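Local coordinates for trans-isoprenyl diphosphate synthase (Caulobacter crescentus, PDB 3OYR), which probably elongates farnesyl diphosphate with five isopentenyl diphosphate units into all-trans-octaprenyl diphosphate, the side-chain precursor of ubiquinone and menaquinone, at residues B[103-106]-B[107-111]; B[137-140]-B[141-144]; B[227-230]-B[231-235]; B[328-331]-B[332-336]. One frame throughout, in Å; residues are numbered along the deposited sequence.

Interaction 1: B[103-106]-B[107-111]. With CA (calcium ion), chain E; DMA (dimethylallyl diphosphate), chain G.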
loop_
_atom_site.group_PDB
_atom_site.type_symbol
_atom_site.label_atom_id
_atom_site.label_comp_id
_atom_site.label_asym_id
_atom_site.label_seq_id
_atom_site.Cartn_x
_atom_site.Cartn_y
_atom_site.Cartn_z
ATOM N N LEU B 103 4.131 6.151 6.635
ATOM C CA LEU B 103 4.789 6.846 5.534
ATOM C C LEU B 103 3.758 7.576 4.681
ATOM O O LEU B 103 3.929 8.743 4.363
ATOM C CB LEU B 103 5.616 5.875 4.690
ATOM C CG LEU B 103 6.902 5.342 5.346
ATOM C CD1 LEU B 103 7.507 4.236 4.520
ATOM C CD2 LEU B 103 7.924 6.437 5.587
ATOM N N HIS B 104 2.665 6.887 4.367
ATOM C CA HIS B 104 1.605 7.444 3.563
ATOM C C HIS B 104 0.851 8.539 4.313
ATOM O O HIS B 104 0.586 9.606 3.744
ATOM C CB HIS B 104 0.671 6.327 3.085
ATOM C CG HIS B 104 1.272 5.475 2.010
ATOM N ND1 HIS B 104 0.510 4.731 1.141
ATOM C CD2 HIS B 104 2.564 5.278 1.643
ATOM C CE1 HIS B 104 1.301 4.119 0.280
ATOM N NE2 HIS B 104 2.551 4.430 0.566
ATOM N N ASP B 105 0.558 8.304 5.591
ATOM C CA ASP B 105 -0.238 9.254 6.346
ATOM C C ASP B 105 0.554 10.540 6.602
ATOM O O ASP B 105 0.000 11.629 6.483
ATOM C CB ASP B 105 -0.740 8.625 7.641
ATOM C CG ASP B 105 -1.543 9.595 8.497
ATOM O OD1 ASP B 105 -2.725 9.855 8.200
ATOM O OD2 ASP B 105 -0.983 10.101 9.491
ATOM N N ASP B 106 1.849 10.418 6.906
ATOM C CA ASP B 106 2.711 11.604 7.060
ATOM C C ASP B 106 2.838 12.448 5.797
ATOM O O ASP B 106 2.918 13.680 5.893
ATOM C CB ASP B 106 4.107 11.233 7.559
ATOM C CG ASP B 106 4.141 10.933 9.048
ATOM O OD1 ASP B 106 3.300 11.475 9.812
ATOM O OD2 ASP B 106 5.017 10.135 9.450
ATOM N N VAL B 107 2.853 11.797 4.629
ATOM C CA VAL B 107 2.870 12.512 3.353
ATOM C C VAL B 107 1.549 13.260 3.114
ATOM O O VAL B 107 1.538 14.408 2.669
ATOM C CB VAL B 107 3.182 11.546 2.173
ATOM C CG1 VAL B 107 2.876 12.177 0.827
ATOM C CG2 VAL B 107 4.624 11.132 2.219
ATOM N N VAL B 108 0.442 12.587 3.418
ATOM C CA VAL B 108 -0.899 13.129 3.232
ATOM C C VAL B 108 -1.142 14.322 4.173
ATOM O O VAL B 108 -1.579 15.396 3.742
ATOM C CB VAL B 108 -1.948 12.000 3.405
ATOM C CG1 VAL B 108 -3.355 12.557 3.644
ATOM C CG2 VAL B 108 -1.930 11.099 2.175
ATOM N N ASP B 109 -0.809 14.143 5.446
ATOM C CA ASP B 109 -1.029 15.180 6.444
ATOM C C ASP B 109 -0.011 16.332 6.396
ATOM O O ASP B 109 -0.250 17.401 6.964
ATOM C CB ASP B 109 -1.019 14.554 7.828
ATOM C CG ASP B 109 -2.310 13.866 8.165
ATOM O OD1 ASP B 109 -2.333 13.137 9.188
ATOM O OD2 ASP B 109 -3.297 14.038 7.420
ATOM N N GLY B 110 1.121 16.111 5.735
ATOM C CA GLY B 110 2.220 17.081 5.725
ATOM C C GLY B 110 2.985 17.221 7.041
ATOM O O GLY B 110 3.539 18.286 7.318
ATOM N N SER B 111 3.028 16.153 7.847
ATOM C CA SER B 111 3.713 16.170 9.156
ATOM C C SER B 111 5.234 16.200 9.006
ATOM O O SER B 111 5.777 15.553 8.113
ATOM C CB SER B 111 3.305 14.957 9.989
ATOM O OG SER B 111 1.925 15.013 10.314
HETATM CA CA CA E . -1.184 11.914 10.868
HETATM C C1 DMA G . -3.949 8.018 11.731
HETATM O O1 DMA G . -3.874 8.739 12.955
HETATM C C2 DMA G . -2.617 7.574 11.213
HETATM C C3 DMA G . -2.419 6.362 10.681
HETATM C C4 DMA G . -3.489 5.327 10.540
HETATM C C5 DMA G . -1.041 6.047 10.201
HETATM P PA DMA G . -3.116 10.165 13.178
HETATM O O1A DMA G . -3.797 10.743 14.382
HETATM O O2A DMA G . -2.992 10.968 11.911
HETATM O O3A DMA G . -1.671 9.590 13.620
HETATM P PB DMA G . -0.336 10.458 13.904
HETATM O O1B DMA G . 0.533 9.336 14.408
HETATM O O2B DMA G . -0.734 11.500 14.922
HETATM O O3B DMA G . 0.082 11.090 12.596
HETATM O O HOH W 1 -4.329 11.487 6.672
HETATM O O HOH W 2 0.847 12.722 10.079
HETATM O O HOH W 3 -1.335 14.069 12.135
#
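Asp-105 and Asp-109, one helical turn apart near the end of helix 87-109, are the metal-binding carboxylates of the first aspartate-rich motif, DDxxD, of a trans-prenyl diphosphate synthase. Each gives a single oxygen to the same calcium ion: Asp-105 OD2 at 2.3 Å and Asp-109 OD1 at 2.4 Å. The two carboxylates are turned 78° against each other and bring Asp-105 OD2 within 3.3 Å of Asp-109 OD1, a closeness of like charges that the shared cation probably pays for. Asp-105 has CG anti to its own nitrogen (chi1 178°), whereas in Asp-109 CG lies anti to the carbonyl carbon (chi1 -79°), and these different swings let both reach one ion. Oxygens O2A and O3B of a dimethylallyl diphosphate, one from each phosphate, and two waters complete six ligands. A further water bridges Asp-105 OD1 and Asp-109 OD2, tying together the oxygens that the metal leaves aside; Asp-109 OD2 also has a salt bridge to Lys-256.

Asp-106 stays in the second shell. Its OD1 accepts a bond of 2.8 Å from a water on the calcium, and that water also bonds to Ser-111 OG, itself bonded to Asp-250, while Arg-114 pairs with the same oxygen of Asp-106. Beneath them Asp-109 N bonds to Asp-105 O at 2.8 Å. Gly-110 then leaves the helix with positive phi, and Ser-111 N returns to Asp-106 O. Carboxylates at the first and last positions of DDxxD holding a diphosphate through metal are the signature of the FPP/GGPP synthase active site.

Interaction 2: B[137-140]-B[141-144]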
loop_
_atom_site.group_PDB
_atom_site.type_symbol
_atom_site.label_atom_id
_atom_site.label_comp_id
_atom_site.label_asym_id
_atom_site.label_seq_id
_atom_site.Cartn_x
_atom_site.Cartn_y
_atom_site.Cartn_z
ATOM N N PHE B 137 4.183 -2.742 2.207
ATOM C CA PHE B 137 2.863 -3.339 2.121
ATOM C C PHE B 137 2.965 -4.677 1.406
ATOM O O PHE B 137 2.444 -5.691 1.895
ATOM C CB PHE B 137 1.884 -2.400 1.414
ATOM C CG PHE B 137 0.459 -2.863 1.475
ATOM C CD1 PHE B 137 -0.174 -3.368 0.346
ATOM C CD2 PHE B 137 -0.242 -2.813 2.667
ATOM C CE1 PHE B 137 -1.484 -3.796 0.397
ATOM C CE2 PHE B 137 -1.545 -3.239 2.727
ATOM C CZ PHE B 137 -2.178 -3.722 1.587
ATOM N N ALA B 138 3.680 -4.708 0.281
ATOM C CA ALA B 138 3.860 -5.958 -0.442
ATOM C C ALA B 138 4.680 -6.990 0.347
ATOM O O ALA B 138 4.335 -8.194 0.355
ATOM C CB ALA B 138 4.458 -5.693 -1.823
ATOM N N ARG B 139 5.737 -6.538 1.014
ATOM C CA ARG B 139 6.521 -7.393 1.906
ATOM C C ARG B 139 5.678 -8.020 3.005
ATOM O O ARG B 139 5.823 -9.213 3.287
ATOM C CB ARG B 139 7.688 -6.622 2.548
ATOM C CG ARG B 139 8.927 -6.486 1.671
ATOM C CD ARG B 139 9.457 -7.835 1.141
ATOM N NE ARG B 139 10.904 -7.903 1.305
ATOM C CZ ARG B 139 11.671 -8.919 0.921
ATOM N NH1 ARG B 139 12.980 -8.869 1.132
ATOM N NH2 ARG B 139 11.143 -9.977 0.330
ATOM N N ALA B 140 4.796 -7.220 3.616
ATOM C CA ALA B 140 3.851 -7.740 4.585
ATOM C C ALA B 140 3.036 -8.935 4.032
ATOM O O ALA B 140 2.912 -9.976 4.693
ATOM C CB ALA B 140 2.954 -6.617 5.094
ATOM N N PHE B 141 2.518 -8.817 2.806
ATOM C CA PHE B 141 1.733 -9.930 2.206
ATOM C C PHE B 141 2.516 -11.144 1.789
ATOM O O PHE B 141 2.042 -12.292 1.949
ATOM C CB PHE B 141 0.840 -9.428 1.073
ATOM C CG PHE B 141 -0.394 -8.762 1.578
ATOM C CD1 PHE B 141 -0.344 -7.458 2.051
ATOM C CD2 PHE B 141 -1.596 -9.454 1.632
ATOM C CE1 PHE B 141 -1.474 -6.841 2.557
ATOM C CE2 PHE B 141 -2.750 -8.836 2.128
ATOM C CZ PHE B 141 -2.680 -7.524 2.592
ATOM N N GLU B 142 3.727 -10.908 1.305
ATOM C CA GLU B 142 4.683 -11.980 1.102
ATOM C C GLU B 142 4.903 -12.787 2.385
ATOM O O GLU B 142 4.877 -14.020 2.350
ATOM C CB GLU B 142 6.006 -11.419 0.574
ATOM C CG GLU B 142 5.969 -11.103 -0.910
ATOM C CD GLU B 142 7.369 -10.978 -1.503
ATOM O OE1 GLU B 142 7.754 -11.827 -2.346
ATOM O OE2 GLU B 142 8.090 -10.043 -1.114
ATOM N N LEU B 143 5.079 -12.098 3.514
ATOM C CA LEU B 143 5.248 -12.755 4.817
ATOM C C LEU B 143 4.046 -13.603 5.203
ATOM O O LEU B 143 4.159 -14.759 5.644
ATOM C CB LEU B 143 5.483 -11.700 5.912
ATOM C CG LEU B 143 6.935 -11.309 6.084
ATOM C CD1 LEU B 143 7.020 -9.994 6.842
ATOM C CD2 LEU B 143 7.686 -12.464 6.799
ATOM N N MET B 144 2.876 -13.021 5.027
ATOM C CA MET B 144 1.641 -13.716 5.337
ATOM C C MET B 144 1.434 -14.940 4.501
ATOM O O MET B 144 1.026 -15.962 5.024
ATOM C CB MET B 144 0.479 -12.773 5.210
ATOM C CG MET B 144 0.546 -11.780 6.325
ATOM S SD MET B 144 -0.956 -10.893 6.560
ATOM C CE MET B 144 -0.990 -9.897 5.072
#
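With CG of Phe-137 anti to its backbone nitrogen (chi1 -171°) and CG of Phe-141 anti to its carbonyl carbon (chi1 -79°), the two rings come side by side and point the same way off helix 126-147. In this conformer of Phe-137, one of two modelled, CE1 of Phe-141 sits over one face of the Phe-137 ring, toward its rim. The ring planes make 54°, an oblique pairing with centroids 4.9 Å apart. On the Phe-141 ring, a face is covered over its centre by the methyl CE of Met-144, while Phe-137 O lies in plane at its edge, 3.3 Å from CD1. Replacing Phe-141 by an alanine would probably take away the ring that lies on Phe-137 and leave the Met-144 methyl without the face it rests on.

Around the helix, Arg-139 bends at chi2 and chi3 into a salt bridge with Glu-142, whose hydrogen bond, 3.4 Å from Arg-139 NH2 to Glu-142 OE2, is weak. Arg-45 O takes the NE of that arginine, and Arg-161 of the second subunit is the stronger partner of Glu-142. Phe-137 and Phe-141 each also meet their own counterpart in the second subunit, so this aromatic i to i+4 pair belongs to the helical dimer interface of the prenyl synthase fold.

Interaction 3: B[227-230]-B[231-235]. With CA (calcium ion), chain F; DMA (dimethylallyl diphosphate), chain D; DMA (dimethylallyl diphosphate), chain G.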
loop_
_atom_site.group_PDB
_atom_site.type_symbol
_atom_site.label_atom_id
_atom_site.label_comp_id
_atom_site.label_asym_id
_atom_site.label_seq_id
_atom_site.Cartn_x
_atom_site.Cartn_y
_atom_site.Cartn_z
ATOM N N ALA B 227 -9.824 3.263 22.199
ATOM C CA ALA B 227 -9.196 3.918 23.363
ATOM C C ALA B 227 -7.891 4.572 22.949
ATOM O O ALA B 227 -7.657 5.764 23.241
ATOM C CB ALA B 227 -8.946 2.883 24.501
ATOM N N PHE B 228 -7.072 3.797 22.229
ATOM C CA PHE B 228 -5.751 4.219 21.783
ATOM C C PHE B 228 -5.832 5.502 20.972
ATOM O O PHE B 228 -5.103 6.461 21.245
ATOM C CB PHE B 228 -5.072 3.100 20.955
ATOM C CG PHE B 228 -3.630 3.381 20.616
ATOM C CD1 PHE B 228 -2.616 3.061 21.524
ATOM C CD2 PHE B 228 -3.280 3.973 19.391
ATOM C CE1 PHE B 228 -1.269 3.342 21.217
ATOM C CE2 PHE B 228 -1.927 4.241 19.069
ATOM C CZ PHE B 228 -0.927 3.935 19.982
ATOM N N GLN B 229 -6.729 5.523 19.985
ATOM C CA GLN B 229 -6.838 6.669 19.088
ATOM C C GLN B 229 -7.426 7.912 19.768
ATOM O O GLN B 229 -6.969 9.040 19.522
ATOM C CB GLN B 229 -7.643 6.300 17.856
ATOM C CG GLN B 229 -7.613 7.376 16.791
ATOM C CD GLN B 229 -6.205 7.721 16.327
ATOM O OE1 GLN B 229 -5.399 6.843 16.042
ATOM N NE2 GLN B 229 -5.909 9.000 16.255
ATOM N N LEU B 230 -8.436 7.708 20.612
ATOM C CA LEU B 230 -8.969 8.786 21.467
ATOM C C LEU B 230 -7.870 9.425 22.319
ATOM O O LEU B 230 -7.758 10.650 22.351
ATOM C CB LEU B 230 -10.105 8.278 22.353
ATOM C CG LEU B 230 -11.393 8.008 21.568
ATOM C CD1 LEU B 230 -12.333 7.181 22.385
ATOM C CD2 LEU B 230 -12.047 9.283 21.185
ATOM N N ALA B 231 -7.046 8.598 22.973
ATOM C CA ALA B 231 -5.894 9.106 23.726
ATOM C C ALA B 231 -4.894 9.812 22.817
ATOM O O ALA B 231 -4.377 10.856 23.188
ATOM C CB ALA B 231 -5.211 8.003 24.517
ATOM N N ASP B 232 -4.647 9.263 21.626
ATOM C CA ASP B 232 -3.768 9.908 20.652
ATOM C C ASP B 232 -4.286 11.277 20.234
ATOM O O ASP B 232 -3.515 12.239 20.137
ATOM C CB ASP B 232 -3.571 9.040 19.404
ATOM C CG ASP B 232 -2.558 9.630 18.454
ATOM O OD1 ASP B 232 -2.969 10.340 17.491
ATOM O OD2 ASP B 232 -1.345 9.429 18.699
ATOM N N ASP B 233 -5.593 11.364 19.982
ATOM C CA ASP B 233 -6.223 12.630 19.634
ATOM C C ASP B 233 -6.129 13.662 20.771
ATOM O O ASP B 233 -5.863 14.836 20.515
ATOM C CB ASP B 233 -7.668 12.409 19.175
ATOM C CG ASP B 233 -7.748 11.774 17.776
ATOM O OD1 ASP B 233 -6.702 11.600 17.106
ATOM O OD2 ASP B 233 -8.863 11.449 17.334
ATOM N N ALA B 234 -6.318 13.219 22.014
ATOM C CA ALA B 234 -6.140 14.083 23.183
ATOM C C ALA B 234 -4.685 14.518 23.353
ATOM O O ALA B 234 -4.424 15.682 23.654
ATOM C CB ALA B 234 -6.637 13.398 24.462
ATOM N N LEU B 235 -3.753 13.577 23.163
ATOM C CA LEU B 235 -2.309 13.870 23.190
ATOM C C LEU B 235 -1.868 14.900 22.146
ATOM O O LEU B 235 -0.887 15.609 22.344
ATOM C CB LEU B 235 -1.471 12.582 23.067
ATOM C CG LEU B 235 -1.309 11.774 24.351
ATOM C CD1 LEU B 235 -0.605 10.461 24.077
ATOM C CD2 LEU B 235 -0.555 12.578 25.422
HETATM CA CA CA F . -2.581 12.004 16.009
HETATM C C1 DMA D . 0.809 6.114 15.291
HETATM O O1 DMA D . 0.913 4.862 15.983
HETATM C C2 DMA D . -0.432 5.754 14.554
HETATM C C3 DMA D . -1.647 6.068 15.010
HETATM C C4 DMA D . -1.870 6.922 16.230
HETATM C C5 DMA D . -2.812 5.553 14.223
HETATM P PA DMA D . 1.732 4.577 17.332
HETATM O O1A DMA D . 1.550 3.141 17.782
HETATM O O2A DMA D . 1.369 5.634 18.336
HETATM O O3A DMA D . 3.209 4.847 16.720
HETATM P PB DMA D . 4.608 4.071 17.006
HETATM O O1B DMA D . 4.572 2.814 16.157
HETATM O O2B DMA D . 5.518 5.144 16.449
HETATM O O3B DMA D . 4.736 3.798 18.480
HETATM C C1 DMA G . -3.949 8.018 11.731
HETATM O O1 DMA G . -3.874 8.739 12.955
HETATM C C2 DMA G . -2.617 7.574 11.213
HETATM C C3 DMA G . -2.419 6.362 10.681
HETATM C C4 DMA G . -3.489 5.327 10.540
HETATM C C5 DMA G . -1.041 6.047 10.201
HETATM P PA DMA G . -3.116 10.165 13.178
HETATM O O1A DMA G . -3.797 10.743 14.382
HETATM O O2A DMA G . -2.992 10.968 11.911
HETATM O O3A DMA G . -1.671 9.590 13.620
HETATM P PB DMA G . -0.336 10.458 13.904
HETATM O O1B DMA G . 0.533 9.336 14.408
HETATM O O2B DMA G . -0.734 11.500 14.922
HETATM O O3B DMA G . 0.082 11.090 12.596
HETATM O O HOH W 4 -1.387 13.090 17.769
HETATM O O HOH W 5 -4.635 12.942 16.628
HETATM O O HOH W 6 -2.092 14.003 14.753
#
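Gln-229 and Asp-233, a turn apart on helix 211-238, meet with amide and carboxylate planes 64° apart. The NE2 of Gln-229 reaches Asp-233 OD1 at 2.8 Å; the acceptor lies near the amide plane, but the donor comes in from above the carboxylate, 48° out of its plane. A bend at chi2 (58°) brings the glutamine end round to this partner, one turn further along. The same NE2 also makes a weak bond of 3.3 Å to O1A of a dimethylallyl diphosphate, while OE1, turned the other way, accepts from Thr-192 and lies against the prenyl carbons of a second such molecule. Tyr-184 holds the other oxygen of Asp-233.

Asp-232 points into the pocket. Its OD1 binds a calcium ion at 2.3 Å, together with O1A and O2B of the first diphosphate and three waters, and its OD2 has a salt bridge to Lys-246. One of those waters also bonds to Asp-233 OD1, which probably helps to place it; another donates to Asp-232 O at 3.3 Å. Phe-228 turns its ring edge to the second ligand, with CZ 3.3 Å from O2A. Asp-232 and Asp-233 with nearby Asp-236 fit the second aspartate-rich motif of trans-prenyl synthases, the wall of the active site that faces DDxxD.

Interaction 4: B[328-331]-B[332-336]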
loop_
_atom_site.group_PDB
_atom_site.type_symbol
_atom_site.label_atom_id
_atom_site.label_comp_id
_atom_site.label_asym_id
_atom_site.label_seq_id
_atom_site.Cartn_x
_atom_site.Cartn_y
_atom_site.Cartn_z
ATOM N N ASP B 328 -0.718 -14.605 33.113
ATOM C CA ASP B 328 0.160 -13.438 32.910
ATOM C C ASP B 328 -0.082 -12.710 31.591
ATOM O O ASP B 328 -0.016 -11.481 31.539
ATOM C CB ASP B 328 1.646 -13.839 33.017
ATOM C CG ASP B 328 2.072 -14.131 34.446
ATOM O OD1 ASP B 328 2.861 -15.080 34.652
ATOM O OD2 ASP B 328 1.626 -13.404 35.362
ATOM N N TRP B 329 -0.352 -13.475 30.540
ATOM C CA TRP B 329 -0.651 -12.924 29.221
ATOM C C TRP B 329 -1.915 -12.089 29.303
ATOM O O TRP B 329 -1.942 -10.938 28.836
ATOM C CB TRP B 329 -0.845 -14.044 28.198
ATOM C CG TRP B 329 0.433 -14.628 27.727
ATOM C CD1 TRP B 329 0.894 -15.885 27.973
ATOM C CD2 TRP B 329 1.435 -13.973 26.941
ATOM N NE1 TRP B 329 2.120 -16.060 27.381
ATOM C CE2 TRP B 329 2.480 -14.900 26.747
ATOM C CE3 TRP B 329 1.554 -12.686 26.382
ATOM C CZ2 TRP B 329 3.630 -14.592 26.005
ATOM C CZ3 TRP B 329 2.686 -12.386 25.640
ATOM C CH2 TRP B 329 3.706 -13.338 25.453
ATOM N N ARG B 330 -2.944 -12.648 29.940
ATOM C CA ARG B 330 -4.196 -11.881 30.128
ATOM C C ARG B 330 -4.010 -10.589 30.938
ATOM O O ARG B 330 -4.483 -9.520 30.524
ATOM C CB ARG B 330 -5.346 -12.718 30.686
ATOM C CG ARG B 330 -6.687 -12.169 30.196
ATOM C CD ARG B 330 -7.884 -12.771 30.881
ATOM N NE ARG B 330 -8.081 -12.169 32.190
ATOM C CZ ARG B 330 -8.980 -12.582 33.076
ATOM N NH1 ARG B 330 -9.776 -13.614 32.802
ATOM N NH2 ARG B 330 -9.076 -11.957 34.238
ATOM N N GLU B 331 -3.292 -10.679 32.056
ATOM C CA GLU B 331 -2.956 -9.494 32.849
ATOM C C GLU B 331 -2.146 -8.438 32.089
ATOM O O GLU B 331 -2.357 -7.223 32.263
ATOM C CB GLU B 331 -2.193 -9.916 34.111
ATOM C CG GLU B 331 -1.707 -8.760 34.997
ATOM C CD GLU B 331 -2.461 -8.628 36.315
ATOM O OE1 GLU B 331 -2.317 -7.566 36.962
ATOM O OE2 GLU B 331 -3.184 -9.573 36.708
ATOM N N ALA B 332 -1.196 -8.892 31.275
ATOM C CA ALA B 332 -0.407 -8.008 30.406
ATOM C C ALA B 332 -1.308 -7.240 29.425
ATOM O O ALA B 332 -1.132 -6.036 29.196
ATOM C CB ALA B 332 0.651 -8.816 29.651
ATOM N N LEU B 333 -2.299 -7.926 28.876
ATOM C CA LEU B 333 -3.245 -7.275 27.948
ATOM C C LEU B 333 -4.219 -6.334 28.656
ATOM O O LEU B 333 -4.641 -5.313 28.107
ATOM C CB LEU B 333 -3.990 -8.314 27.123
ATOM C CG LEU B 333 -3.129 -9.024 26.075
ATOM C CD1 LEU B 333 -3.993 -9.924 25.257
ATOM C CD2 LEU B 333 -2.424 -8.008 25.173
ATOM N N GLU B 334 -4.523 -6.631 29.908
ATOM C CA GLU B 334 -5.340 -5.704 30.677
ATOM C C GLU B 334 -4.549 -4.464 31.056
ATOM O O GLU B 334 -5.064 -3.342 30.989
ATOM C CB GLU B 334 -5.949 -6.408 31.878
ATOM C CG GLU B 334 -7.021 -7.404 31.447
ATOM C CD GLU B 334 -7.541 -8.253 32.592
ATOM O OE1 GLU B 334 -6.832 -8.377 33.616
ATOM O OE2 GLU B 334 -8.654 -8.805 32.461
ATOM N N GLU B 335 -3.266 -4.648 31.361
ATOM C CA GLU B 335 -2.428 -3.511 31.703
ATOM C C GLU B 335 -2.183 -2.629 30.476
ATOM O O GLU B 335 -2.062 -1.398 30.594
ATOM C CB GLU B 335 -1.109 -3.974 32.365
ATOM C CG GLU B 335 -1.310 -4.541 33.780
ATOM C CD GLU B 335 -0.056 -5.182 34.364
ATOM O OE1 GLU B 335 0.874 -5.521 33.606
ATOM O OE2 GLU B 335 -0.004 -5.359 35.591
ATOM N N LEU B 336 -2.127 -3.248 29.299
ATOM C CA LEU B 336 -1.980 -2.494 28.043
ATOM C C LEU B 336 -3.206 -1.623 27.749
ATOM O O LEU B 336 -3.075 -0.485 27.270
ATOM C CB LEU B 336 -1.685 -3.434 26.862
ATOM C CG LEU B 336 -1.641 -2.838 25.446
ATOM C CD1 LEU B 336 -0.408 -1.928 25.271
ATOM C CD2 LEU B 336 -1.650 -3.919 24.388
#
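Ala-332 opens the second turn of helix 328-342: its nitrogen bonds to Asp-328 O at 2.9 Å, and its CB rests against that same carbonyl oxygen. Leu-333 follows, with N bonded to Trp-329 O and CG packed on this oxygen at 3.6 Å; its side chain goes inward to Ala-75 of helix 68-79, the helix that the Trp-329 ring also touches at Arg-78.

Glu-334 carries the charged contact. From its backbone bond to Arg-330 O the side chain runs out extended beyond CG, and its OE2 makes a salt bridge to Arg-330 NE at 3.4 Å, with NH2 of the same arginine 3.6 Å away. The guanidinium and carboxylate planes stand 50° apart, and OE2 approaches obliquely. A bend at chi3 (79°) turns the arginine head toward the glutamate, while its NH1 bonds to Phe-324 O. An alanine in place of Glu-334 would remove the carboxylate and would probably leave Arg-330 NE without its charge partner, its head held mainly through NH1.

Glu-335 comes next, its N bonded to Glu-331 O. Its OE2 comes 3.5 Å from Glu-331 OE1, two acceptors with carboxylate planes almost at right angles (89°); this like-charge approach is probably eased by Arg-26, which has a salt bridge to Glu-335 OE1. Beyond it Leu-336 packs on Tyr-220 and Leu-224 of helix 211-238. The arrangement is that of an amphipathic C-terminal helix with an i to i+4 Arg-Glu salt bridge on its outer side, laid over the all-helical isoprenoid synthase fold.

How the interactions relate
All four are local contacts along one helix, interaction 1 running over its end, yet their chemistry follows their place. Interactions 1 and 3, buried and with centres 18 Å apart, face each other across the active site: interaction 1 gives two aspartates to its calcium, interaction 3 one, and both calciums grip the same diphosphate. Interaction 2 is buried too, but away from the metal site; like interaction 1 it touches the second subunit, there through aromatic rings and the Glu-142 salt bridge. Interaction 4, only partly buried, lies on the other side of the chain's centre from interaction 1 and pairs its charges without metal. Its helix packs on helix 211-238 of interaction 3, and helix 126-147 of interaction 2 on helix 87-109 of interaction 1.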